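Local coordinates for protein NAD(P)H-flavin oxidoreductase (Agrobacterium tumefaciens str. C58, PDB 2FRE) that binds flavin mononucleotide and probably uses it to pass electrons from NAD(P)H to flavins or other acceptors, as in related nitroreductases, at residues T2-R7 and P15-W21; P23-S29 and T163-I169; L40-A46 and A116-L121. One frame throughout, in Å; residues are numbered along the deposited sequence.

Interaction 1 (T2-R7 and P15-W21); sequences TNSNNR and PLFLDRW. With FMN (flavin mononucleotide), chain C.
Arg7 sets out with CG beside its backbone N (chi1 -65°) and then runs extended to NE, which carries its guanidinium past Leu18 toward the FMN phosphate. Arg20 starts the other way, with CG anti to the backbone N (chi1 179°), and bends at its middle torsions, which curls its guanidinium round to that phosphate. Arg7 NH1 serves two carbonyls. It bonds Leu18 O at 2.9 Å, from above the carbonyl plane. It also bonds Arg20 O at 2.9 Å, tilted from the plane of that second carbonyl. Leu18 O has a second donor, Asn5 ND2, at 3.0 Å. This bond is nearly straight (165°), lies in the carbonyl plane and uses a lone pair. Two donors thus grip one carbonyl. The Asn5 and Trp21 side chains cross at about a right angle, their flat groups steeply inclined but not perpendicular, with Asn5 ND2 3.3 Å from Trp21 CD1. Ser4 OG donates to the syn side of Asp19 OD1 at 2.7 Å. Ser4 to Arg7 form a type I' turn, which brings Ser4, Asn5 and Arg7 to the helix together. On the cofactor side, Arg7 NH2 reaches FMN O1P at 2.8 Å. Arg20 NH2 shares that oxygen at 2.9 Å, and Arg20 NH1 takes FMN O2P at 3.0 Å. Arg20 also bonds Trp45 O of the second subunit. With Arg183 as a further donor to the cofactor, these arginines form the phosphate end of the FMN pocket, consistent with a nitroreductase-type flavin site.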
loop_
_atom_site.group_PDB
_atom_site.type_symbol
_atom_site.label_atom_id
_atom_site.label_comp_id
_atom_site.label_asym_id
_atom_site.label_seq_id
_atom_site.Cartn_x
_atom_site.Cartn_y
_atom_site.Cartn_z
ATOM N N THR A 2 3.012 10.808 -19.262
ATOM C CA THR A 2 1.969 9.877 -19.653
ATOM C C THR A 2 0.597 10.586 -19.649
ATOM O O THR A 2 0.318 11.372 -18.748
ATOM C CB THR A 2 2.002 8.686 -18.683
ATOM O OG1 THR A 2 3.368 8.287 -18.480
ATOM C CG2 THR A 2 1.217 7.510 -19.211
ATOM N N ASN A 3 -0.227 10.327 -20.671
ATOM C CA ASN A 3 -1.640 10.734 -20.688
ATOM C C ASN A 3 -2.504 9.479 -20.711
ATOM O O ASN A 3 -2.456 8.709 -21.672
ATOM C CB ASN A 3 -1.972 11.588 -21.911
ATOM C CG ASN A 3 -1.229 12.904 -21.918
ATOM O OD1 ASN A 3 -1.520 13.802 -21.126
ATOM N ND2 ASN A 3 -0.274 13.031 -22.827
ATOM N N SER A 4 -3.291 9.273 -19.656
ATOM C CA SER A 4 -4.157 8.094 -19.562
ATOM C C SER A 4 -5.236 8.310 -18.513
ATOM O O SER A 4 -4.986 8.918 -17.480
ATOM C CB SER A 4 -3.320 6.850 -19.224
ATOM O OG SER A 4 -3.975 5.675 -19.668
ATOM N N ASN A 5 -6.447 7.824 -18.795
ATOM C CA ASN A 5 -7.563 7.889 -17.843
ATOM C C ASN A 5 -7.861 9.297 -17.319
ATOM O O ASN A 5 -8.043 9.492 -16.118
ATOM C CB ASN A 5 -7.332 6.933 -16.680
ATOM C CG ASN A 5 -8.610 6.649 -15.909
ATOM O OD1 ASN A 5 -9.712 6.690 -16.474
ATOM N ND2 ASN A 5 -8.478 6.391 -14.609
ATOM N N ASN A 6 -7.905 10.259 -18.240
ATOM C CA ASN A 6 -8.168 11.678 -17.946
ATOM C C ASN A 6 -7.167 12.219 -16.932
ATOM O O ASN A 6 -7.471 13.135 -16.179
ATOM C CB ASN A 6 -9.621 11.875 -17.457
ATOM C CG ASN A 6 -10.226 13.249 -17.838
ATOM O OD1 ASN A 6 -9.530 14.262 -18.023
ATOM N ND2 ASN A 6 -11.531 13.260 -17.984
ATOM N N ARG A 7 -5.970 11.644 -16.921
ATOM C CA ARG A 7 -4.910 12.064 -16.015
ATOM C C ARG A 7 -3.595 12.202 -16.763
ATOM O O ARG A 7 -3.328 11.489 -17.723
ATOM C CB ARG A 7 -4.712 11.054 -14.878
ATOM C CG ARG A 7 -5.863 10.924 -13.939
ATOM C CD ARG A 7 -5.761 9.620 -13.126
ATOM N NE ARG A 7 -6.576 9.686 -11.913
ATOM C CZ ARG A 7 -6.730 8.691 -11.036
ATOM N NH1 ARG A 7 -6.188 7.496 -11.241
ATOM N NH2 ARG A 7 -7.441 8.888 -9.940
ATOM N N PRO A 15 1.168 3.369 -17.310
ATOM C CA PRO A 15 -0.224 3.824 -17.327
ATOM C C PRO A 15 -1.128 3.149 -16.307
ATOM O O PRO A 15 -2.178 3.697 -15.958
ATOM C CB PRO A 15 -0.681 3.493 -18.751
ATOM C CG PRO A 15 0.551 3.416 -19.547
ATOM C CD PRO A 15 1.600 2.885 -18.634
ATOM N N LEU A 16 -0.741 1.968 -15.844
ATOM C CA LEU A 16 -1.496 1.286 -14.803
ATOM C C LEU A 16 -1.735 2.190 -13.592
ATOM O O LEU A 16 -2.788 2.130 -12.968
ATOM C CB LEU A 16 -0.808 -0.004 -14.385
ATOM C CG LEU A 16 -0.736 -1.130 -15.431
ATOM C CD1 LEU A 16 0.305 -2.173 -15.037
ATOM C CD2 LEU A 16 -2.085 -1.789 -15.668
ATOM N N PHE A 17 -0.772 3.036 -13.254
ATOM C CA PHE A 17 -0.926 3.895 -12.063
ATOM C C PHE A 17 -1.936 5.028 -12.250
ATOM O O PHE A 17 -2.508 5.519 -11.272
ATOM C CB PHE A 17 0.441 4.437 -11.651
ATOM C CG PHE A 17 1.367 3.366 -11.195
ATOM C CD1 PHE A 17 1.167 2.749 -9.965
ATOM C CD2 PHE A 17 2.425 2.962 -11.986
ATOM C CE1 PHE A 17 2.006 1.757 -9.533
ATOM C CE2 PHE A 17 3.269 1.950 -11.549
ATOM C CZ PHE A 17 3.055 1.361 -10.325
ATOM N N LEU A 18 -2.167 5.439 -13.495
ATOM C CA LEU A 18 -3.208 6.410 -13.814
ATOM C C LEU A 18 -4.567 5.749 -14.093
ATOM O O LEU A 18 -5.616 6.357 -13.853
ATOM C CB LEU A 18 -2.781 7.237 -15.036
ATOM C CG LEU A 18 -1.428 7.942 -14.936
ATOM C CD1 LEU A 18 -1.194 8.831 -16.182
ATOM C CD2 LEU A 18 -1.360 8.797 -13.707
ATOM N N ASP A 19 -4.537 4.545 -14.657
ATOM C CA ASP A 19 -5.755 3.814 -15.048
ATOM C C ASP A 19 -6.500 3.247 -13.859
ATOM O O ASP A 19 -7.720 3.107 -13.920
ATOM C CB ASP A 19 -5.425 2.693 -16.045
ATOM C CG ASP A 19 -5.021 3.235 -17.383
ATOM O OD1 ASP A 19 -5.378 4.388 -17.696
ATOM O OD2 ASP A 19 -4.351 2.522 -18.127
ATOM N N ARG A 20 -5.784 2.922 -12.780
ATOM C CA ARG A 20 -6.468 2.493 -11.551
ATOM C C ARG A 20 -7.191 3.672 -10.907
ATOM O O ARG A 20 -6.568 4.680 -10.608
ATOM C CB ARG A 20 -5.492 1.928 -10.540
ATOM C CG ARG A 20 -6.127 1.473 -9.229
ATOM C CD ARG A 20 -5.302 1.809 -8.043
ATOM N NE ARG A 20 -4.950 3.221 -7.926
ATOM C CZ ARG A 20 -5.766 4.187 -7.523
ATOM N NH1 ARG A 20 -7.028 3.936 -7.212
ATOM N NH2 ARG A 20 -5.306 5.431 -7.463
ATOM N N TRP A 21 -8.490 3.529 -10.659
ATOM C CA TRP A 21 -9.248 4.586 -9.990
ATOM C C TRP A 21 -10.467 4.038 -9.292
ATOM O O TRP A 21 -10.736 2.848 -9.359
ATOM C CB TRP A 21 -9.631 5.716 -10.948
ATOM C CG TRP A 21 -10.700 5.435 -11.948
ATOM C CD1 TRP A 21 -10.640 4.552 -12.980
ATOM C CD2 TRP A 21 -11.949 6.115 -12.077
ATOM N NE1 TRP A 21 -11.779 4.612 -13.732
ATOM C CE2 TRP A 21 -12.610 5.565 -13.196
ATOM C CE3 TRP A 21 -12.583 7.126 -11.347
ATOM C CZ2 TRP A 21 -13.848 6.009 -13.612
ATOM C CZ3 TRP A 21 -13.825 7.558 -11.754
ATOM C CH2 TRP A 21 -14.452 6.996 -12.872
HETATM N N1 FMN C . -14.534 7.095 -1.076
HETATM C C2 FMN C . -15.865 7.265 -0.696
HETATM O O2 FMN C . -16.707 7.607 -1.533
HETATM N N3 FMN C . -16.252 7.076 0.619
HETATM C C4 FMN C . -15.358 6.699 1.584
HETATM O O4 FMN C . -15.781 6.321 2.695
HETATM C C4A FMN C . -14.012 6.524 1.195
HETATM N N5 FMN C . -13.067 6.147 2.134
HETATM C C5A FMN C . -11.767 5.906 1.722
HETATM C C6 FMN C . -10.836 5.493 2.660
HETATM C C7 FMN C . -9.532 5.235 2.289
HETATM C C7M FMN C . -8.770 4.327 3.213
HETATM C C8 FMN C . -9.124 5.411 0.962
HETATM C C8M FMN C . -7.940 4.644 0.423
HETATM C C9 FMN C . -10.049 5.828 0.014
HETATM C C9A FMN C . -11.375 6.100 0.402
HETATM N N10 FMN C . -12.296 6.530 -0.530
HETATM C C10 FMN C . -13.614 6.720 -0.133
HETATM C "C1'" FMN C . -11.893 6.844 -1.949
HETATM C "C2'" FMN C . -10.882 7.979 -2.097
HETATM O "O2'" FMN C . -11.497 9.261 -2.020
HETATM C "C3'" FMN C . -10.111 7.815 -3.404
HETATM O "O3'" FMN C . -9.339 6.621 -3.357
HETATM C "C4'" FMN C . -9.238 9.032 -3.684
HETATM O "O4'" FMN C . -10.042 10.177 -3.913
HETATM C "C5'" FMN C . -8.297 8.844 -4.869
HETATM O "O5'" FMN C . -9.025 8.589 -6.060
HETATM P P FMN C . -8.752 7.269 -6.938
HETATM O O1P FMN C . -7.377 7.447 -7.560
HETATM O O2P FMN C . -8.735 6.051 -6.028
HETATM O O3P FMN C . -9.863 7.189 -7.950
#

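Interaction 2 (P23-S29 and T163-I169); sequences PRAFDGS and TLTDKSI. With FMN (flavin mononucleotide), chain C.
Phe26 and Leu164 make a single antiparallel bridge as a non-hydrogen-bonded pair, flanked by the bonds Thr165 N to Ala25 O at 2.9 Å and Asp27 N to Thr163 O at 3.0 Å. Asp27 holds CG in the crowded position between N and the carbonyl carbon (chi1 76°), which lays its carboxylate against Thr163, with OD1 3.7 Å from Thr163 CB. The same OD1 accepts from Ser29 N, which makes an Asx turn, and from Ser29 OG; the two bonds fix the carboxylate. Water 1 joins Asp27 OD1 to Thr163 N, water 2 joins Asp27 OD2 to Leu164 O, and water 3 joins Ser29 OG to Thr163 OG1. Leu164 CD1 presses tightly on Pro23 CB at 3.4 Å. Ala25 CB meets Ile169 CG1 at 4.0 Å. Arg24 turns from this contact to the flavin, where NH2, at 2.7 Å, and NE both donate to FMN O2. Glu178 accepts from the backbone N of Arg24 and of Ala25. Segment 23-29 is the loop between helices 16-19 and 33-44, and 163-169 leaves strand 153-162. Pro23 and Leu164 lean on His131 of strand 131-135, and Phe26 packs on Trp81 of helix 76-82.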
loop_
_atom_site.group_PDB
_atom_site.type_symbol
_atom_site.label_atom_id
_atom_site.label_comp_id
_atom_site.label_asym_id
_atom_site.label_seq_id
_atom_site.Cartn_x
_atom_site.Cartn_y
_atom_site.Cartn_z
ATOM N N PRO A 23 -14.233 4.557 -9.024
ATOM C CA PRO A 23 -15.559 5.024 -9.352
ATOM C C PRO A 23 -16.594 4.466 -8.384
ATOM O O PRO A 23 -16.262 3.652 -7.520
ATOM C CB PRO A 23 -15.791 4.454 -10.752
ATOM C CG PRO A 23 -15.037 3.169 -10.729
ATOM C CD PRO A 23 -13.795 3.480 -9.928
ATOM N N ARG A 24 -17.841 4.898 -8.557
ATOM C CA ARG A 24 -18.950 4.476 -7.700
ATOM C C ARG A 24 -20.083 3.785 -8.466
ATOM O O ARG A 24 -20.958 3.198 -7.829
ATOM C CB ARG A 24 -19.518 5.684 -6.930
ATOM C CG ARG A 24 -18.542 6.250 -5.936
ATOM C CD ARG A 24 -19.068 7.406 -5.165
ATOM N NE ARG A 24 -18.012 7.887 -4.295
ATOM C CZ ARG A 24 -17.052 8.737 -4.653
ATOM N NH1 ARG A 24 -17.046 9.280 -5.862
ATOM N NH2 ARG A 24 -16.104 9.066 -3.784
ATOM N N ALA A 25 -20.081 3.863 -9.802
ATOM C CA ALA A 25 -21.179 3.269 -10.604
ATOM C C ALA A 25 -20.855 1.817 -10.937
ATOM O O ALA A 25 -20.083 1.549 -11.847
ATOM C CB ALA A 25 -21.441 4.064 -11.858
ATOM N N PHE A 26 -21.457 0.892 -10.188
ATOM C CA PHE A 26 -21.214 -0.536 -10.357
ATOM C C PHE A 26 -22.463 -1.225 -10.884
ATOM O O PHE A 26 -23.596 -0.802 -10.598
ATOM C CB PHE A 26 -20.728 -1.176 -9.049
ATOM C CG PHE A 26 -19.376 -0.728 -8.637
ATOM C CD1 PHE A 26 -18.257 -1.032 -9.407
ATOM C CD2 PHE A 26 -19.206 0.039 -7.490
ATOM C CE1 PHE A 26 -16.993 -0.597 -9.021
ATOM C CE2 PHE A 26 -17.948 0.482 -7.115
ATOM C CZ PHE A 26 -16.841 0.153 -7.872
ATOM N N ASP A 27 -22.246 -2.278 -11.671
ATOM C CA ASP A 27 -23.349 -2.912 -12.394
ATOM C C ASP A 27 -24.093 -4.006 -11.625
ATOM O O ASP A 27 -25.082 -4.535 -12.125
ATOM C CB ASP A 27 -22.877 -3.415 -13.771
ATOM C CG ASP A 27 -22.038 -4.698 -13.717
ATOM O OD1 ASP A 27 -21.673 -5.206 -12.624
ATOM O OD2 ASP A 27 -21.729 -5.202 -14.825
ATOM N N GLY A 28 -23.618 -4.350 -10.428
ATOM C CA GLY A 28 -24.331 -5.295 -9.562
ATOM C C GLY A 28 -24.230 -6.741 -10.002
ATOM O O GLY A 28 -24.922 -7.593 -9.462
ATOM N N SER A 29 -23.359 -7.017 -10.967
ATOM C CA SER A 29 -23.218 -8.363 -11.530
ATOM C C SER A 29 -22.446 -9.247 -10.572
ATOM O O SER A 29 -21.703 -8.740 -9.737
ATOM C CB SER A 29 -22.493 -8.300 -12.868
ATOM O OG SER A 29 -21.199 -7.747 -12.712
ATOM N N THR A 163 -17.799 -4.109 -11.457
ATOM C CA THR A 163 -17.622 -3.745 -12.843
ATOM C C THR A 163 -18.298 -2.409 -13.111
ATOM O O THR A 163 -19.487 -2.233 -12.824
ATOM C CB THR A 163 -18.206 -4.816 -13.753
ATOM O OG1 THR A 163 -17.523 -6.058 -13.512
ATOM C CG2 THR A 163 -18.063 -4.424 -15.215
ATOM N N LEU A 164 -17.522 -1.483 -13.669
ATOM C CA LEU A 164 -17.948 -0.114 -13.895
ATOM C C LEU A 164 -19.118 -0.083 -14.858
ATOM O O LEU A 164 -19.180 -0.886 -15.783
ATOM C CB LEU A 164 -16.784 0.714 -14.466
ATOM C CG LEU A 164 -17.004 2.217 -14.730
ATOM C CD1 LEU A 164 -17.316 2.979 -13.464
ATOM C CD2 LEU A 164 -15.787 2.846 -15.409
ATOM N N THR A 165 -20.059 0.827 -14.621
ATOM C CA THR A 165 -21.145 1.064 -15.564
ATOM C C THR A 165 -21.418 2.565 -15.706
ATOM O O THR A 165 -20.685 3.382 -15.160
ATOM C CB THR A 165 -22.427 0.296 -15.176
ATOM O OG1 THR A 165 -23.398 0.448 -16.216
ATOM C CG2 THR A 165 -23.032 0.799 -13.877
ATOM N N ASP A 166 -22.462 2.918 -16.452
ATOM C CA ASP A 166 -22.751 4.315 -16.759
ATOM C C ASP A 166 -23.112 5.095 -15.497
ATOM O O ASP A 166 -23.864 4.606 -14.640
ATOM C CB ASP A 166 -23.890 4.426 -17.784
ATOM C CG ASP A 166 -24.079 5.846 -18.295
ATOM O OD1 ASP A 166 -23.266 6.324 -19.122
ATOM O OD2 ASP A 166 -25.044 6.492 -17.864
ATOM N N LYS A 167 -22.573 6.308 -15.402
ATOM C CA LYS A 167 -22.799 7.185 -14.253
ATOM C C LYS A 167 -24.271 7.557 -14.061
ATOM O O LYS A 167 -24.679 7.959 -12.974
ATOM C CB LYS A 167 -21.949 8.449 -14.374
ATOM C CG LYS A 167 -22.357 9.384 -15.504
ATOM C CD LYS A 167 -21.435 10.579 -15.538
ATOM C CE LYS A 167 -21.829 11.545 -16.638
ATOM N NZ LYS A 167 -20.722 12.504 -16.946
ATOM N N SER A 168 -25.072 7.414 -15.111
ATOM C CA SER A 168 -26.496 7.752 -15.051
ATOM C C SER A 168 -27.236 6.991 -13.952
ATOM O O SER A 168 -28.285 7.439 -13.507
ATOM C CB SER A 168 -27.173 7.482 -16.397
ATOM O OG SER A 168 -27.062 6.118 -16.741
ATOM N N ILE A 169 -26.701 5.853 -13.504
ATOM C CA ILE A 169 -27.344 5.092 -12.424
ATOM C C ILE A 169 -27.180 5.737 -11.049
ATOM O O ILE A 169 -27.851 5.345 -10.093
ATOM C CB ILE A 169 -26.835 3.629 -12.338
ATOM C CG1 ILE A 169 -25.400 3.557 -11.804
ATOM C CG2 ILE A 169 -26.923 2.949 -13.701
ATOM C CD1 ILE A 169 -25.079 2.246 -11.164
HETATM N N1 FMN C . -14.534 7.095 -1.076
HETATM C C2 FMN C . -15.865 7.265 -0.696
HETATM O O2 FMN C . -16.707 7.607 -1.533
HETATM N N3 FMN C . -16.252 7.076 0.619
HETATM C C4 FMN C . -15.358 6.699 1.584
HETATM O O4 FMN C . -15.781 6.321 2.695
HETATM C C4A FMN C . -14.012 6.524 1.195
HETATM N N5 FMN C . -13.067 6.147 2.134
HETATM C C5A FMN C . -11.767 5.906 1.722
HETATM C C6 FMN C . -10.836 5.493 2.660
HETATM C C7 FMN C . -9.532 5.235 2.289
HETATM C C7M FMN C . -8.770 4.327 3.213
HETATM C C8 FMN C . -9.124 5.411 0.962
HETATM C C8M FMN C . -7.940 4.644 0.423
HETATM C C9 FMN C . -10.049 5.828 0.014
HETATM C C9A FMN C . -11.375 6.100 0.402
HETATM N N10 FMN C . -12.296 6.530 -0.530
HETATM C C10 FMN C . -13.614 6.720 -0.133
HETATM C "C1'" FMN C . -11.893 6.844 -1.949
HETATM C "C2'" FMN C . -10.882 7.979 -2.097
HETATM O "O2'" FMN C . -11.497 9.261 -2.020
HETATM C "C3'" FMN C . -10.111 7.815 -3.404
HETATM O "O3'" FMN C . -9.339 6.621 -3.357
HETATM C "C4'" FMN C . -9.238 9.032 -3.684
HETATM O "O4'" FMN C . -10.042 10.177 -3.913
HETATM C "C5'" FMN C . -8.297 8.844 -4.869
HETATM O "O5'" FMN C . -9.025 8.589 -6.060
HETATM P P FMN C . -8.752 7.269 -6.938
HETATM O O1P FMN C . -7.377 7.447 -7.560
HETATM O O2P FMN C . -8.735 6.051 -6.028
HETATM O O3P FMN C . -9.863 7.189 -7.950
HETATM O O HOH W 1 -20.333 -4.628 -10.287
HETATM O O HOH W 2 -21.261 -3.098 -16.794
HETATM O O HOH W 3 -18.414 -7.658 -11.520
#

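Interaction 3 (L40-A46 and A116-L121); sequences LDAAHWA and AAWFSL
Ser120 CB sits 3.7 Å from Ala43 CA and also touches Ala42 O, so this side chain starts directly against the other helix. From CB, OG lies beside its own backbone N (chi1 -66°) and faces back along helix 110-127. There it donates to Ala116 O at 2.9 Å. Ala116 O also takes the helical bond from Ser120 N, and the two donors come from opposite faces of its plane. OG in turn accepts from water 4 at 2.8 Å. That water also donates to Ala42 O, linking the two helices. The CB of Ala46 rests near OG and over the backbone of Ala117. This is a close, small-residue helix pair within the alpha+beta core of a nitroreductase-type fold. The axes of segments 40-44 and 116-121 approach to 7.4 Å and run roughly antiparallel, at 146°. Ala43 and Ala117 permit this, with their CA atoms 4.4 Å apart. Long, bent CA-H...O contacts run both ways between them, and Ala43 CB comes closer, 3.3 Å from Ala117 O. Ala43 CB also meets Leu121 CB at 3.8 Å. Leu121 and Leu40 then lie side by side, with CD1 of Leu121 3.9 Å from CD2 of Leu40. Strand 55-61 covers the pair through Trp55, Phe57 and Tyr59. On helix 110-127, Ser120 packs on Phe119 of the second subunit, and Trp118 touches FMN.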
loop_
_atom_site.group_PDB
_atom_site.type_symbol
_atom_site.label_atom_id
_atom_site.label_comp_id
_atom_site.label_asym_id
_atom_site.label_seq_id
_atom_site.Cartn_x
_atom_site.Cartn_y
_atom_site.Cartn_z
ATOM N N LEU A 40 -7.401 -11.361 -3.864
ATOM C CA LEU A 40 -6.901 -11.469 -2.502
ATOM C C LEU A 40 -5.553 -12.194 -2.441
ATOM O O LEU A 40 -4.737 -11.909 -1.576
ATOM C CB LEU A 40 -7.953 -12.123 -1.589
ATOM C CG LEU A 40 -9.255 -11.333 -1.412
ATOM C CD1 LEU A 40 -10.234 -12.065 -0.456
ATOM C CD2 LEU A 40 -9.029 -9.925 -0.951
ATOM N N ASP A 41 -5.297 -13.097 -3.392
ATOM C CA ASP A 41 -4.000 -13.769 -3.500
ATOM C C ASP A 41 -2.902 -12.737 -3.802
ATOM O O ASP A 41 -1.873 -12.699 -3.139
ATOM C CB ASP A 41 -4.050 -14.858 -4.595
ATOM C CG ASP A 41 -2.922 -15.854 -4.490
ATOM O OD1 ASP A 41 -2.130 -15.808 -3.518
ATOM O OD2 ASP A 41 -2.838 -16.712 -5.379
ATOM N N ALA A 42 -3.151 -11.851 -4.759
ATOM C CA ALA A 42 -2.199 -10.772 -5.051
ATOM C C ALA A 42 -1.948 -9.874 -3.829
ATOM O O ALA A 42 -0.792 -9.530 -3.508
ATOM C CB ALA A 42 -2.687 -9.944 -6.262
ATOM N N ALA A 43 -3.031 -9.496 -3.150
ATOM C CA ALA A 43 -2.963 -8.704 -1.929
ATOM C C ALA A 43 -2.053 -9.346 -0.853
ATOM O O ALA A 43 -1.232 -8.661 -0.244
ATOM C CB ALA A 43 -4.395 -8.456 -1.375
ATOM N N HIS A 44 -2.173 -10.653 -0.674
ATOM C CA HIS A 44 -1.432 -11.390 0.355
ATOM C C HIS A 44 0.035 -11.630 -0.007
ATOM O O HIS A 44 0.815 -12.097 0.838
ATOM C CB HIS A 44 -2.185 -12.701 0.720
ATOM C CG HIS A 44 -1.556 -13.972 0.224
ATOM N ND1 HIS A 44 -1.209 -15.004 1.074
ATOM C CD2 HIS A 44 -1.243 -14.394 -1.020
ATOM C CE1 HIS A 44 -0.707 -16.004 0.370
ATOM N NE2 HIS A 44 -0.700 -15.654 -0.902
ATOM N N TRP A 45 0.400 -11.328 -1.257
ATOM C CA TRP A 45 1.806 -11.317 -1.686
ATOM C C TRP A 45 2.550 -10.007 -1.386
ATOM O O TRP A 45 3.723 -9.849 -1.755
ATOM C CB TRP A 45 1.941 -11.690 -3.172
ATOM C CG TRP A 45 1.990 -13.132 -3.352
ATOM C CD1 TRP A 45 0.999 -13.946 -3.815
ATOM C CD2 TRP A 45 3.091 -13.975 -3.039
ATOM N NE1 TRP A 45 1.420 -15.247 -3.819
ATOM C CE2 TRP A 45 2.704 -15.295 -3.339
ATOM C CE3 TRP A 45 4.381 -13.741 -2.540
ATOM C CZ2 TRP A 45 3.553 -16.377 -3.149
ATOM C CZ3 TRP A 45 5.219 -14.823 -2.340
ATOM C CH2 TRP A 45 4.802 -16.121 -2.652
ATOM N N ALA A 46 1.896 -9.076 -0.692
ATOM C CA ALA A 46 2.511 -7.804 -0.395
ATOM C C ALA A 46 3.691 -7.967 0.553
ATOM O O ALA A 46 3.740 -8.923 1.320
ATOM C CB ALA A 46 1.475 -6.828 0.186
ATOM N N ALA A 116 -0.193 -1.511 1.822
ATOM C CA ALA A 116 0.492 -2.184 0.724
ATOM C C ALA A 116 -0.328 -3.350 0.146
ATOM O O ALA A 116 -0.438 -3.507 -1.063
ATOM C CB ALA A 116 1.883 -2.657 1.158
ATOM N N ALA A 117 -0.896 -4.172 1.019
ATOM C CA ALA A 117 -1.784 -5.255 0.597
ATOM C C ALA A 117 -3.043 -4.711 -0.114
ATOM O O ALA A 117 -3.501 -5.258 -1.124
ATOM C CB ALA A 117 -2.162 -6.092 1.791
ATOM N N TRP A 118 -3.599 -3.631 0.415
ATOM C CA TRP A 118 -4.744 -2.994 -0.206
ATOM C C TRP A 118 -4.428 -2.456 -1.600
ATOM O O TRP A 118 -5.224 -2.675 -2.522
ATOM C CB TRP A 118 -5.326 -1.920 0.708
ATOM C CG TRP A 118 -5.752 -0.647 0.050
ATOM C CD1 TRP A 118 -5.189 0.578 0.230
ATOM C CD2 TRP A 118 -6.869 -0.461 -0.828
ATOM N NE1 TRP A 118 -5.882 1.532 -0.511
ATOM C CE2 TRP A 118 -6.908 0.912 -1.172
ATOM C CE3 TRP A 118 -7.825 -1.324 -1.378
ATOM C CZ2 TRP A 118 -7.868 1.444 -2.042
ATOM C CZ3 TRP A 118 -8.792 -0.800 -2.245
ATOM C CH2 TRP A 118 -8.801 0.584 -2.569
ATOM N N PHE A 119 -3.289 -1.788 -1.783
ATOM C CA PHE A 119 -2.944 -1.329 -3.140
ATOM C C PHE A 119 -2.818 -2.519 -4.073
ATOM O O PHE A 119 -3.261 -2.478 -5.222
ATOM C CB PHE A 119 -1.683 -0.474 -3.227
ATOM C CG PHE A 119 -1.530 0.138 -4.554
ATOM C CD1 PHE A 119 -2.186 1.312 -4.861
ATOM C CD2 PHE A 119 -0.855 -0.533 -5.563
ATOM C CE1 PHE A 119 -2.122 1.858 -6.144
ATOM C CE2 PHE A 119 -0.778 -0.006 -6.833
ATOM C CZ PHE A 119 -1.410 1.180 -7.140
ATOM N N SER A 120 -2.181 -3.572 -3.580
ATOM C CA SER A 120 -2.006 -4.786 -4.353
ATOM C C SER A 120 -3.364 -5.350 -4.777
ATOM O O SER A 120 -3.556 -5.737 -5.933
ATOM C CB SER A 120 -1.233 -5.808 -3.517
ATOM O OG SER A 120 0.101 -5.384 -3.267
ATOM N N LEU A 121 -4.306 -5.371 -3.836
ATOM C CA LEU A 121 -5.714 -5.760 -4.076
ATOM C C LEU A 121 -6.356 -4.938 -5.215
ATOM O O LEU A 121 -6.944 -5.483 -6.168
ATOM C CB LEU A 121 -6.502 -5.571 -2.768
ATOM C CG LEU A 121 -7.921 -6.117 -2.612
ATOM C CD1 LEU A 121 -8.287 -6.119 -1.131
ATOM C CD2 LEU A 121 -8.925 -5.330 -3.442
HETATM O O HOH W 4 1.463 -7.803 -3.610
#

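From the N terminus, interaction 1 comes first and closes a short loop of seven residues, folding the first hairpin onto helix 16-19. The chain then enters 23-29, whose partner 163-169 lies 134 residues on. Interaction 2 thus joins the loop after helix 16-19 to the loop leaving strand 153-162, and the span it closes holds most helices and strands. Interaction 3 falls within that span and pairs helix 33-44 with helix 110-127. None of the contacts cross. Interactions 1 and 2 meet where Trp21 packs on Leu164, and they hold opposite ends of FMN, phosphate and flavin. Arg20 and Phe17 pack on Phe119 of 116-121. Interactions 1 and 3 both touch the second subunit.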